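Local coordinates for dihydrodipicolinate reductase N-terminus domain-containing protein (Mycobacterium smegmatis, PDB 6IAQ) that probably catalyses the NADP-dependent reductive amination of ketones to amines, as a native amine dehydrogenase, at residues E108-T116 with P201-A210; D160-D171 with P264-Y275. All coordinates share one frame; numbering follows the deposited sequence.

Contact 1 (E108-T116 with P201-A210). With NAP (NADP nicotinamide-adenine-dinucleotide phosphate), chain F; EDO (1,2-ethanediol), chain E.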
loop_
_atom_site.group_PDB
_atom_site.type_symbol
_atom_site.label_atom_id
_atom_site.label_comp_id
_atom_site.label_asym_id
_atom_site.label_seq_id
_atom_site.Cartn_x
_atom_site.Cartn_y
_atom_site.Cartn_z
ATOM N N GLU A 108 8.049 18.999 -4.164
ATOM C CA GLU A 108 6.746 18.553 -3.604
ATOM C C GLU A 108 5.649 18.818 -4.640
ATOM O O GLU A 108 4.733 18.004 -4.769
ATOM C CB GLU A 108 6.450 19.222 -2.249
ATOM C CG GLU A 108 7.349 18.716 -1.127
ATOM C CD GLU A 108 8.638 19.474 -0.901
ATOM O OE1 GLU A 108 9.083 20.177 -1.852
ATOM O OE2 GLU A 108 9.218 19.335 0.207
ATOM N N GLU A 109 5.719 19.938 -5.359
ATOM C CA GLU A 109 4.680 20.272 -6.363
ATOM C C GLU A 109 4.756 19.278 -7.532
ATOM O O GLU A 109 3.698 18.955 -8.109
ATOM C CB GLU A 109 4.770 21.737 -6.799
ATOM C CG GLU A 109 3.549 22.145 -7.573
ATOM C CD GLU A 109 3.570 23.538 -8.175
ATOM O OE1 GLU A 109 4.531 24.296 -7.903
ATOM O OE2 GLU A 109 2.622 23.847 -8.918
ATOM N N MET A 110 5.940 18.735 -7.836
ATOM C CA MET A 110 6.100 17.794 -8.973
ATOM C C MET A 110 5.428 16.448 -8.636
ATOM O O MET A 110 5.316 15.619 -9.536
ATOM C CB MET A 110 7.575 17.572 -9.314
ATOM C CG MET A 110 8.125 18.576 -10.323
ATOM S SD MET A 110 7.323 18.400 -11.959
ATOM C CE MET A 110 7.991 16.833 -12.496
ATOM N N LEU A 111 4.993 16.216 -7.391
ATOM C CA LEU A 111 4.275 14.954 -7.041
ATOM C C LEU A 111 3.104 14.783 -8.011
ATOM O O LEU A 111 2.899 13.630 -8.529
ATOM C CB LEU A 111 3.784 15.017 -5.590
ATOM C CG LEU A 111 3.049 13.765 -5.106
ATOM C CD1 LEU A 111 4.014 12.617 -4.905
ATOM C CD2 LEU A 111 2.274 14.091 -3.831
ATOM N N TYR A 112 2.375 15.870 -8.244
ATOM C CA TYR A 112 1.227 15.907 -9.171
ATOM C C TYR A 112 0.983 17.359 -9.561
ATOM O O TYR A 112 0.202 18.054 -8.912
ATOM C CB TYR A 112 -0.009 15.251 -8.547
ATOM C CG TYR A 112 -1.015 14.826 -9.589
ATOM C CD1 TYR A 112 -0.933 13.580 -10.209
ATOM C CD2 TYR A 112 -2.000 15.707 -10.008
ATOM C CE1 TYR A 112 -1.832 13.216 -11.205
ATOM C CE2 TYR A 112 -2.906 15.360 -10.998
ATOM C CZ TYR A 112 -2.812 14.116 -11.597
ATOM O OH TYR A 112 -3.697 13.770 -12.567
ATOM N N PRO A 113 1.709 17.875 -10.583
ATOM C CA PRO A 113 1.717 19.312 -10.865
ATOM C C PRO A 113 0.694 19.823 -11.882
ATOM O O PRO A 113 0.608 21.041 -12.041
ATOM C CB PRO A 113 3.130 19.465 -11.432
ATOM C CG PRO A 113 3.318 18.214 -12.267
ATOM C CD PRO A 113 2.656 17.136 -11.438
ATOM N N TRP A 114 -0.069 18.925 -12.512
ATOM C CA TRP A 114 -0.919 19.244 -13.686
ATOM C C TRP A 114 -1.931 20.362 -13.345
ATOM O O TRP A 114 -2.184 21.210 -14.228
ATOM C CB TRP A 114 -1.644 17.989 -14.165
ATOM C CG TRP A 114 -0.733 16.875 -14.568
ATOM C CD1 TRP A 114 -0.484 15.749 -13.846
ATOM C CD2 TRP A 114 0.061 16.772 -15.767
ATOM N NE1 TRP A 114 0.414 14.959 -14.518
ATOM C CE2 TRP A 114 0.749 15.541 -15.708
ATOM C CE3 TRP A 114 0.241 17.577 -16.893
ATOM C CZ2 TRP A 114 1.613 15.102 -16.718
ATOM C CZ3 TRP A 114 1.086 17.147 -17.895
ATOM C CH2 TRP A 114 1.780 15.926 -17.815
ATOM N N GLU A 115 -2.485 20.386 -12.129
ATOM C CA GLU A 115 -3.562 21.337 -11.772
ATOM C C GLU A 115 -2.957 22.624 -11.218
ATOM O O GLU A 115 -3.482 23.704 -11.555
ATOM C CB GLU A 115 -4.531 20.732 -10.754
ATOM C CG GLU A 115 -5.111 19.390 -11.177
ATOM C CD GLU A 115 -5.832 19.402 -12.507
ATOM O OE1 GLU A 115 -6.560 20.362 -12.757
ATOM O OE2 GLU A 115 -5.666 18.435 -13.269
ATOM N N THR A 116 -1.914 22.546 -10.376
ATOM C CA THR A 116 -1.370 23.757 -9.707
ATOM C C THR A 116 -0.502 24.555 -10.701
ATOM O O THR A 116 -0.435 25.747 -10.549
ATOM C CB THR A 116 -0.639 23.410 -8.396
ATOM O OG1 THR A 116 0.321 22.390 -8.684
ATOM C CG2 THR A 116 -1.594 22.963 -7.318
ATOM N N PRO A 201 1.448 26.816 -4.058
ATOM C CA PRO A 201 0.460 25.815 -3.668
ATOM C C PRO A 201 1.001 25.013 -2.460
ATOM O O PRO A 201 2.202 24.876 -2.270
ATOM C CB PRO A 201 0.296 24.929 -4.918
ATOM C CG PRO A 201 1.632 25.067 -5.663
ATOM C CD PRO A 201 2.091 26.493 -5.354
ATOM N N THR A 202 0.094 24.560 -1.615
ATOM C CA THR A 202 0.415 23.713 -0.443
ATOM C C THR A 202 0.842 22.329 -0.940
ATOM O O THR A 202 0.321 21.843 -1.959
ATOM C CB THR A 202 -0.753 23.657 0.545
ATOM O OG1 THR A 202 -1.862 23.074 -0.153
ATOM C CG2 THR A 202 -1.084 25.031 1.094
ATOM N N PHE A 203 1.755 21.691 -0.209
ATOM C CA PHE A 203 2.168 20.288 -0.475
ATOM C C PHE A 203 0.930 19.396 -0.549
ATOM O O PHE A 203 0.846 18.530 -1.450
ATOM C CB PHE A 203 3.119 19.785 0.610
ATOM C CG PHE A 203 4.449 20.498 0.694
ATOM C CD1 PHE A 203 4.816 21.497 -0.209
ATOM C CD2 PHE A 203 5.365 20.117 1.655
ATOM C CE1 PHE A 203 6.053 22.117 -0.117
ATOM C CE2 PHE A 203 6.602 20.730 1.732
ATOM C CZ PHE A 203 6.943 21.716 0.843
ATOM N N GLY A 204 -0.002 19.619 0.365
ATOM C CA GLY A 204 -1.207 18.789 0.501
ATOM C C GLY A 204 -2.139 18.922 -0.683
ATOM O O GLY A 204 -2.828 17.944 -1.002
ATOM N N ARG A 205 -2.155 20.079 -1.349
ATOM C CA ARG A 205 -3.005 20.264 -2.543
ATOM C C ARG A 205 -2.563 19.274 -3.627
ATOM O O ARG A 205 -3.411 18.628 -4.290
ATOM C CB ARG A 205 -2.958 21.731 -2.973
ATOM C CG ARG A 205 -3.585 21.978 -4.342
ATOM C CD ARG A 205 -5.061 21.630 -4.384
ATOM N NE ARG A 205 -5.391 21.511 -5.791
ATOM C CZ ARG A 205 -5.630 22.539 -6.587
ATOM N NH1 ARG A 205 -5.634 23.767 -6.092
ATOM N NH2 ARG A 205 -5.916 22.333 -7.857
ATOM N N ASN A 206 -1.254 19.134 -3.812
ATOM C CA ASN A 206 -0.727 18.203 -4.833
ATOM C C ASN A 206 -1.074 16.775 -4.395
ATOM O O ASN A 206 -1.425 15.964 -5.282
ATOM C CB ASN A 206 0.742 18.478 -5.092
ATOM C CG ASN A 206 0.936 19.888 -5.600
ATOM O OD1 ASN A 206 1.471 20.729 -4.867
ATOM N ND2 ASN A 206 0.461 20.146 -6.826
ATOM N N VAL A 207 -1.011 16.479 -3.092
ATOM C CA VAL A 207 -1.389 15.123 -2.585
ATOM C C VAL A 207 -2.834 14.814 -3.002
ATOM O O VAL A 207 -3.070 13.747 -3.577
ATOM C CB VAL A 207 -1.195 15.013 -1.059
ATOM C CG1 VAL A 207 -1.820 13.730 -0.507
ATOM C CG2 VAL A 207 0.284 15.039 -0.714
ATOM N N LEU A 208 -3.764 15.703 -2.693
ATOM C CA LEU A 208 -5.206 15.468 -2.959
ATOM C C LEU A 208 -5.481 15.455 -4.471
ATOM O O LEU A 208 -6.324 14.652 -4.898
ATOM C CB LEU A 208 -6.031 16.511 -2.213
ATOM C CG LEU A 208 -5.913 16.475 -0.693
ATOM C CD1 LEU A 208 -6.920 17.398 -0.027
ATOM C CD2 LEU A 208 -6.022 15.053 -0.148
ATOM N N ASP A 209 -4.773 16.251 -5.274
ATOM C CA ASP A 209 -4.965 16.223 -6.753
ATOM C C ASP A 209 -4.622 14.816 -7.241
ATOM O O ASP A 209 -5.343 14.271 -8.074
ATOM C CB ASP A 209 -4.121 17.278 -7.486
ATOM C CG ASP A 209 -4.576 18.727 -7.293
ATOM O OD1 ASP A 209 -5.721 18.938 -6.835
ATOM O OD2 ASP A 209 -3.776 19.652 -7.611
ATOM N N ALA A 210 -3.543 14.223 -6.725
ATOM C CA ALA A 210 -3.092 12.863 -7.109
ATOM C C ALA A 210 -4.165 11.834 -6.716
ATOM O O ALA A 210 -4.460 10.958 -7.553
ATOM C CB ALA A 210 -1.763 12.537 -6.470
HETATM P PA NAP F . 18.902 21.941 1.482
HETATM O O1A NAP F . 19.735 21.225 2.437
HETATM O O2A NAP F . 18.647 23.477 1.539
HETATM O O5B NAP F . 19.490 21.568 0.005
HETATM C C5B NAP F . 19.142 22.299 -1.179
HETATM C C4B NAP F . 20.318 22.218 -2.144
HETATM O O4B NAP F . 20.019 22.862 -3.380
HETATM C C3B NAP F . 21.631 22.865 -1.628
HETATM O O3B NAP F . 22.636 21.840 -1.819
HETATM C C2B NAP F . 21.933 24.038 -2.557
HETATM O O2B NAP F . 23.333 24.179 -2.889
HETATM C C1B NAP F . 21.258 23.526 -3.792
HETATM N N9A NAP F . 20.861 24.504 -4.803
HETATM C C8A NAP F . 20.033 25.563 -4.693
HETATM N N7A NAP F . 19.896 26.117 -5.904
HETATM C C5A NAP F . 20.575 25.347 -6.787
HETATM C C6A NAP F . 20.840 25.321 -8.248
HETATM N N6A NAP F . 20.336 26.250 -9.050
HETATM N N1A NAP F . 21.608 24.351 -8.741
HETATM C C2A NAP F . 22.143 23.369 -7.987
HETATM N N3A NAP F . 21.957 23.304 -6.648
HETATM C C4A NAP F . 21.219 24.286 -6.056
HETATM O O3 NAP F . 17.382 21.316 1.418
HETATM P PN NAP F . 17.003 19.704 1.513
HETATM O O1N NAP F . 16.540 19.299 2.878
HETATM O O2N NAP F . 18.060 18.876 0.871
HETATM O O5D NAP F . 15.731 19.899 0.564
HETATM C C5D NAP F . 15.766 20.179 -0.841
HETATM C C4D NAP F . 14.412 20.265 -1.487
HETATM O O4D NAP F . 13.797 18.938 -1.409
HETATM C C3D NAP F . 13.537 21.279 -0.806
HETATM O O3D NAP F . 12.785 22.055 -1.721
HETATM C C2D NAP F . 12.603 20.404 0.041
HETATM O O2D NAP F . 11.380 21.107 0.299
HETATM C C1D NAP F . 12.502 19.128 -0.843
HETATM N N1N NAP F . 12.138 17.938 -0.053
HETATM C C2N NAP F . 11.129 17.204 -0.481
HETATM C C3N NAP F . 10.716 16.111 0.268
HETATM C C7N NAP F . 9.597 15.212 -0.209
HETATM O O7N NAP F . 9.202 14.372 0.598
HETATM N N7N NAP F . 9.101 15.305 -1.455
HETATM C C4N NAP F . 11.389 15.805 1.450
HETATM C C5N NAP F . 12.455 16.591 1.879
HETATM C C6N NAP F . 12.801 17.655 1.083
HETATM P P2B NAP F . 24.444 24.509 -1.790
HETATM O O1X NAP F . 24.585 23.319 -0.886
HETATM O O2X NAP F . 25.750 24.569 -2.581
HETATM O O3X NAP F . 23.860 25.813 -1.239
HETATM C C1 EDO E . 8.399 17.410 3.378
HETATM O O1 EDO E . 8.067 17.635 2.038
HETATM C C2 EDO E . 7.822 16.119 3.841
HETATM O O2 EDO E . 8.688 15.020 3.570
HETATM O O HOH W 1 3.474 17.188 -2.350
HETATM O O HOH W 2 -1.764 19.512 -9.505
#
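Glu108 and Phe203 meet at the edge of the cofactor site, where the loop following strand 102-105 of the Rossmann domain packs against the start of helix 203-215. The glutamate chain lies flat on the phenylalanine: its CG stands 3.5 Å from the centroid of the Phe203 ring as a CH-pi contact, and carboxylate and ring planes are only 18° apart. A bend at chi2 (91°) brings the carboxylate over the rim of the ring, where Glu108 OE2 accepts from the ribose hydroxyl O2D of the NADP (2.8 Å) and from an ethanediol, while OE1 is held by Ser84.

Deeper in, Asn206 suits its place because one amide NH2 serves two acceptors. Asn206 ND2 donates to Tyr112 O at 3.0 Å, from above the carbonyl plane, and to Thr116 OG1, which lies in the amide plane. Thr116 OG1 in turn donates a hydrogen bond to Glu109 OE2 (2.7 Å), which is also bonded to Ser117, and the Thr116 methyl CG2 packs on Pro201 CB. The Tyr112 ring, CG anti to the backbone N (chi1 -159°), offers a face to Ala210 CA; Trp114 CD1 lies over the opposite face.

The second shell fixes the helix side. Thr202 caps the helix N terminus through its OG1, and Arg205 NE donates a nearly straight hydrogen bond to Asp209 OD1, part of a salt bridge, with Thr116 CG2 above the guanidinium. That leaves the other oxygen of Asp209 to accept from a water, which itself accepts from Thr116 N; this water lies 2.8 Å from Asp209 OD2.

Contact 2 (D160-D171 with P264-Y275); sequences DTVRGKASWNVD and PVFEFEMSGRVY
Asp160 O accepts from Val265 N, the first rung of a parallel ladder that joins strands 161-169 and 265-273 in the mixed sheet of the C-terminal domain. The strand axes run 4.6 Å apart and only 7° from parallel. Bonds leave Val162, Gly164, Ala166 and Trp168 in both directions, N to one carbonyl and O to the next amide, and CA-H...O contacts fill the steps between.

Apolar contacts gather on the face of Val162, Ala166 and Trp168, where Val162, Ala166, Phe266 and Met270 pack on helix 141-153 and Phe268 meets its Trp145 edge-to-face. Val162 lies beside Phe266, and Ala166 CB touches Phe268 CE1 at 3.8 Å. Gly164 makes room for the Phe268 ring, whose edge meets its CA, and Gly272 does likewise for Trp168. With CG between the backbone N and the carbonyl carbon (chi1 51°), the indole folds across the neighbouring strand, and Gly272 CA sits 3.4 Å from the centroid of the Trp168 six-membered ring. Met270 SD approaches the indole edge in plane, a Met-aromatic contact with a weak bond from Trp168 NE1 (3.4 Å).

Polar side chains work on the opposite face. Ser167 OG accepts from Arg273 NH1 at 2.9 Å and shares a 2.7 Å hydrogen bond with Tyr275 OH. Arg273 NH1 also donates to Ser271 OG, which is bonded to Asp229 as well, and Arg273 forms a salt bridge with Glu279. The Asn169 amide stacks on the Tyr275 ring, planes 5° apart. Asn169 OD1 accepts from Tyr275 N (3.0 Å) and, in an Asx turn, from Asp171 N, the two donors coming from opposite faces of the amide plane.

This chemistry implies a two-sided sheet: an apolar, helix-packed face, and a polar one with a hydrogen-bonded cluster round Ser167, Arg273 and Tyr275 near the strands' C-terminal ends.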
loop_
_atom_site.group_PDB
_atom_site.type_symbol
_atom_site.label_atom_id
_atom_site.label_comp_id
_atom_site.label_asym_id
_atom_site.label_seq_id
_atom_site.Cartn_x
_atom_site.Cartn_y
_atom_site.Cartn_z
ATOM N N ASP A 160 -17.143 7.984 2.122
ATOM C CA ASP A 160 -17.696 9.335 2.367
ATOM C C ASP A 160 -16.541 10.333 2.459
ATOM O O ASP A 160 -16.582 11.328 1.743
ATOM C CB ASP A 160 -18.549 9.363 3.634
ATOM C CG ASP A 160 -19.731 8.413 3.548
ATOM O OD1 ASP A 160 -20.261 8.254 2.447
ATOM O OD2 ASP A 160 -20.065 7.797 4.584
ATOM N N THR A 161 -15.559 10.063 3.319
ATOM C CA THR A 161 -14.448 10.992 3.612
ATOM C C THR A 161 -13.133 10.224 3.734
ATOM O O THR A 161 -13.081 9.223 4.482
ATOM C CB THR A 161 -14.705 11.770 4.899
ATOM O OG1 THR A 161 -16.037 12.263 4.813
ATOM C CG2 THR A 161 -13.771 12.947 5.063
ATOM N N VAL A 162 -12.093 10.740 3.084
ATOM C CA VAL A 162 -10.677 10.347 3.319
ATOM C C VAL A 162 -9.999 11.515 4.037
ATOM O O VAL A 162 -9.980 12.637 3.465
ATOM C CB VAL A 162 -9.958 9.989 2.009
ATOM C CG1 VAL A 162 -8.523 9.549 2.281
ATOM C CG2 VAL A 162 -10.715 8.926 1.229
ATOM N N ARG A 163 -9.476 11.267 5.247
ATOM C CA ARG A 163 -8.870 12.306 6.100
ATOM C C ARG A 163 -7.443 11.884 6.462
ATOM O O ARG A 163 -7.258 10.771 6.986
ATOM C CB ARG A 163 -9.708 12.539 7.366
ATOM C CG ARG A 163 -11.077 13.140 7.113
ATOM C CD ARG A 163 -11.436 14.165 8.173
ATOM N NE ARG A 163 -12.036 13.512 9.314
ATOM C CZ ARG A 163 -13.342 13.518 9.595
ATOM N NH1 ARG A 163 -13.777 12.880 10.669
ATOM N NH2 ARG A 163 -14.205 14.158 8.818
ATOM N N GLY A 164 -6.485 12.772 6.211
ATOM C CA GLY A 164 -5.079 12.571 6.578
ATOM C C GLY A 164 -4.600 13.639 7.528
ATOM O O GLY A 164 -5.040 14.811 7.426
ATOM N N LYS A 165 -3.696 13.243 8.411
ATOM C CA LYS A 165 -3.044 14.124 9.389
ATOM C C LYS A 165 -1.571 13.743 9.397
ATOM O O LYS A 165 -1.273 12.545 9.562
ATOM C CB LYS A 165 -3.678 14.004 10.781
ATOM C CG LYS A 165 -3.209 15.072 11.752
ATOM C CD LYS A 165 -3.923 15.111 13.097
ATOM C CE LYS A 165 -3.630 13.903 13.959
ATOM N NZ LYS A 165 -3.585 14.239 15.407
ATOM N N ALA A 166 -0.694 14.729 9.179
ATOM C CA ALA A 166 0.755 14.505 9.050
ATOM C C ALA A 166 1.512 15.602 9.780
ATOM O O ALA A 166 1.074 16.781 9.798
ATOM C CB ALA A 166 1.124 14.412 7.586
ATOM N N SER A 167 2.638 15.201 10.354
ATOM C CA SER A 167 3.592 16.090 11.040
ATOM C C SER A 167 5.001 15.716 10.568
ATOM O O SER A 167 5.340 14.543 10.612
ATOM C CB SER A 167 3.440 15.978 12.547
ATOM O OG SER A 167 4.320 16.867 13.219
ATOM N N TRP A 168 5.790 16.707 10.165
ATOM C CA TRP A 168 7.244 16.524 9.957
ATOM C C TRP A 168 8.017 17.685 10.588
ATOM O O TRP A 168 7.434 18.741 10.847
ATOM C CB TRP A 168 7.577 16.289 8.483
ATOM C CG TRP A 168 6.998 17.280 7.533
ATOM C CD1 TRP A 168 5.856 17.132 6.813
ATOM C CD2 TRP A 168 7.556 18.559 7.159
ATOM N NE1 TRP A 168 5.656 18.230 6.006
ATOM C CE2 TRP A 168 6.679 19.124 6.215
ATOM C CE3 TRP A 168 8.715 19.265 7.512
ATOM C CZ2 TRP A 168 6.935 20.346 5.605
ATOM C CZ3 TRP A 168 8.956 20.485 6.932
ATOM C CH2 TRP A 168 8.080 21.005 5.987
ATOM N N ASN A 169 9.284 17.411 10.865
ATOM C CA ASN A 169 10.237 18.270 11.598
ATOM C C ASN A 169 11.129 19.021 10.591
ATOM O O ASN A 169 11.945 18.381 9.935
ATOM C CB ASN A 169 11.069 17.431 12.549
ATOM C CG ASN A 169 11.953 18.241 13.455
ATOM O OD1 ASN A 169 11.903 19.468 13.447
ATOM N ND2 ASN A 169 12.751 17.566 14.253
ATOM N N VAL A 170 10.999 20.348 10.533
ATOM C CA VAL A 170 11.938 21.245 9.807
ATOM C C VAL A 170 13.392 20.813 10.040
ATOM O O VAL A 170 14.172 20.817 9.097
ATOM C CB VAL A 170 11.709 22.709 10.222
ATOM C CG1 VAL A 170 12.896 23.588 9.869
ATOM C CG2 VAL A 170 10.457 23.229 9.584
ATOM N N ASP A 171 13.767 20.477 11.274
ATOM C CA ASP A 171 15.193 20.250 11.623
ATOM C C ASP A 171 15.682 18.895 11.103
ATOM O O ASP A 171 16.859 18.610 11.282
ATOM C CB ASP A 171 15.422 20.425 13.131
ATOM C CG ASP A 171 15.708 21.889 13.478
ATOM O OD1 ASP A 171 15.620 22.748 12.575
ATOM O OD2 ASP A 171 16.010 22.157 14.658
ATOM N N PRO A 264 -17.301 11.287 -2.582
ATOM C CA PRO A 264 -16.130 11.293 -1.697
ATOM C C PRO A 264 -15.531 12.692 -1.519
ATOM O O PRO A 264 -15.410 13.457 -2.478
ATOM C CB PRO A 264 -15.144 10.352 -2.395
ATOM C CG PRO A 264 -16.029 9.414 -3.169
ATOM C CD PRO A 264 -17.192 10.267 -3.635
ATOM N N VAL A 265 -15.191 12.996 -0.275
ATOM C CA VAL A 265 -14.479 14.227 0.148
ATOM C C VAL A 265 -13.099 13.812 0.647
ATOM O O VAL A 265 -13.000 12.813 1.402
ATOM C CB VAL A 265 -15.272 14.951 1.242
ATOM C CG1 VAL A 265 -14.507 16.142 1.786
ATOM C CG2 VAL A 265 -16.663 15.344 0.741
ATOM N N PHE A 266 -12.079 14.571 0.259
ATOM C CA PHE A 266 -10.681 14.365 0.689
ATOM C C PHE A 266 -10.243 15.555 1.520
ATOM O O PHE A 266 -10.483 16.716 1.093
ATOM C CB PHE A 266 -9.783 14.200 -0.528
ATOM C CG PHE A 266 -10.138 13.024 -1.384
ATOM C CD1 PHE A 266 -11.180 13.100 -2.291
ATOM C CD2 PHE A 266 -9.441 11.836 -1.265
ATOM C CE1 PHE A 266 -11.521 12.005 -3.059
ATOM C CE2 PHE A 266 -9.772 10.753 -2.059
ATOM C CZ PHE A 266 -10.795 10.847 -2.973
ATOM N N GLU A 267 -9.583 15.284 2.640
ATOM C CA GLU A 267 -9.082 16.343 3.546
ATOM C C GLU A 267 -7.717 15.931 4.088
ATOM O O GLU A 267 -7.549 14.767 4.492
ATOM C CB GLU A 267 -10.093 16.627 4.657
ATOM C CG GLU A 267 -9.782 17.897 5.415
ATOM C CD GLU A 267 -10.905 18.439 6.285
ATOM O OE1 GLU A 267 -11.827 19.087 5.751
ATOM O OE2 GLU A 267 -10.860 18.202 7.483
ATOM N N PHE A 268 -6.770 16.865 4.106
ATOM C CA PHE A 268 -5.377 16.594 4.540
ATOM C C PHE A 268 -4.838 17.787 5.320
ATOM O O PHE A 268 -4.746 18.902 4.782
ATOM C CB PHE A 268 -4.532 16.221 3.317
ATOM C CG PHE A 268 -3.084 15.941 3.629
ATOM C CD1 PHE A 268 -2.738 14.959 4.548
ATOM C CD2 PHE A 268 -2.073 16.583 2.940
ATOM C CE1 PHE A 268 -1.411 14.678 4.825
ATOM C CE2 PHE A 268 -0.744 16.320 3.225
ATOM C CZ PHE A 268 -0.411 15.359 4.154
ATOM N N GLU A 269 -4.463 17.543 6.566
ATOM C CA GLU A 269 -3.833 18.550 7.437
ATOM C C GLU A 269 -2.368 18.154 7.625
ATOM O O GLU A 269 -2.092 16.975 7.998
ATOM C CB GLU A 269 -4.580 18.617 8.764
ATOM C CG GLU A 269 -3.911 19.492 9.792
ATOM C CD GLU A 269 -4.660 19.539 11.111
ATOM O OE1 GLU A 269 -4.970 18.487 11.639
ATOM O OE2 GLU A 269 -4.963 20.635 11.577
ATOM N N MET A 270 -1.465 19.104 7.356
ATOM C CA MET A 270 -0.011 18.862 7.379
ATOM C C MET A 270 0.675 19.990 8.129
ATOM O O MET A 270 0.498 21.161 7.769
ATOM C CB MET A 270 0.524 18.740 5.945
ATOM C CG MET A 270 1.959 18.295 5.883
ATOM S SD MET A 270 2.728 18.886 4.345
ATOM C CE MET A 270 2.949 20.591 4.847
ATOM N N SER A 271 1.444 19.639 9.139
ATOM C CA SER A 271 2.306 20.595 9.859
ATOM C C SER A 271 3.771 20.268 9.555
ATOM O O SER A 271 4.194 19.091 9.712
ATOM C CB SER A 271 2.032 20.589 11.323
ATOM O OG SER A 271 2.992 21.386 11.999
ATOM N N GLY A 272 4.503 21.294 9.163
ATOM C CA GLY A 272 5.958 21.272 9.005
ATOM C C GLY A 272 6.551 22.336 9.894
ATOM O O GLY A 272 6.343 23.552 9.591
ATOM N N ARG A 273 7.234 21.928 10.968
ATOM C CA ARG A 273 7.696 22.884 11.997
ATOM C C ARG A 273 8.938 22.355 12.706
ATOM O O ARG A 273 9.205 21.143 12.681
ATOM C CB ARG A 273 6.572 23.176 12.998
ATOM C CG ARG A 273 6.197 21.989 13.891
ATOM C CD ARG A 273 4.929 22.195 14.751
ATOM N NE ARG A 273 4.910 21.041 15.643
ATOM C CZ ARG A 273 4.459 19.827 15.301
ATOM N NH1 ARG A 273 3.895 19.630 14.114
ATOM N NH2 ARG A 273 4.600 18.819 16.147
ATOM N N VAL A 274 9.646 23.259 13.379
ATOM C CA VAL A 274 10.753 22.879 14.277
ATOM C C VAL A 274 10.140 22.148 15.476
ATOM O O VAL A 274 9.193 22.684 16.076
ATOM C CB VAL A 274 11.589 24.092 14.699
ATOM C CG1 VAL A 274 12.712 23.684 15.616
ATOM C CG2 VAL A 274 12.145 24.844 13.496
ATOM N N TYR A 275 10.646 20.952 15.788
ATOM C CA TYR A 275 10.185 20.167 16.955
ATOM C C TYR A 275 10.973 20.573 18.204
ATOM O O TYR A 275 12.205 20.843 18.137
ATOM C CB TYR A 275 10.400 18.674 16.731
ATOM C CG TYR A 275 9.411 18.004 15.816
ATOM C CD1 TYR A 275 8.492 18.710 15.044
ATOM C CD2 TYR A 275 9.456 16.625 15.673
ATOM C CE1 TYR A 275 7.610 18.056 14.196
ATOM C CE2 TYR A 275 8.588 15.961 14.832
ATOM C CZ TYR A 275 7.669 16.670 14.084
ATOM O OH TYR A 275 6.837 15.988 13.241
HETATM O O HOH W 3 3.939 15.767 16.093
#

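How the contacts relate
From the N terminus, the chain reaches 108-116 on leaving strand 102-105, then passes through helices 118-130 and 141-153 into segment 160-171, on strand 158-169. Only at 201-210 does contact 1 close its loop, of 84 intervening residues; contact 2 closes later, at 264-275, after 92. Because 160-171 falls inside the first loop and 264-275 beyond it, the two closures cross instead of nesting. Contact 1 ties the Rossmann side to helix 203-215, and contact 2 pairs two strands of the mixed sheet. They also touch directly: the helix start packs on the sheet, with Gly204 CA 3.4 Å from Phe268 CD2 and the Phe203 ring against Trp168.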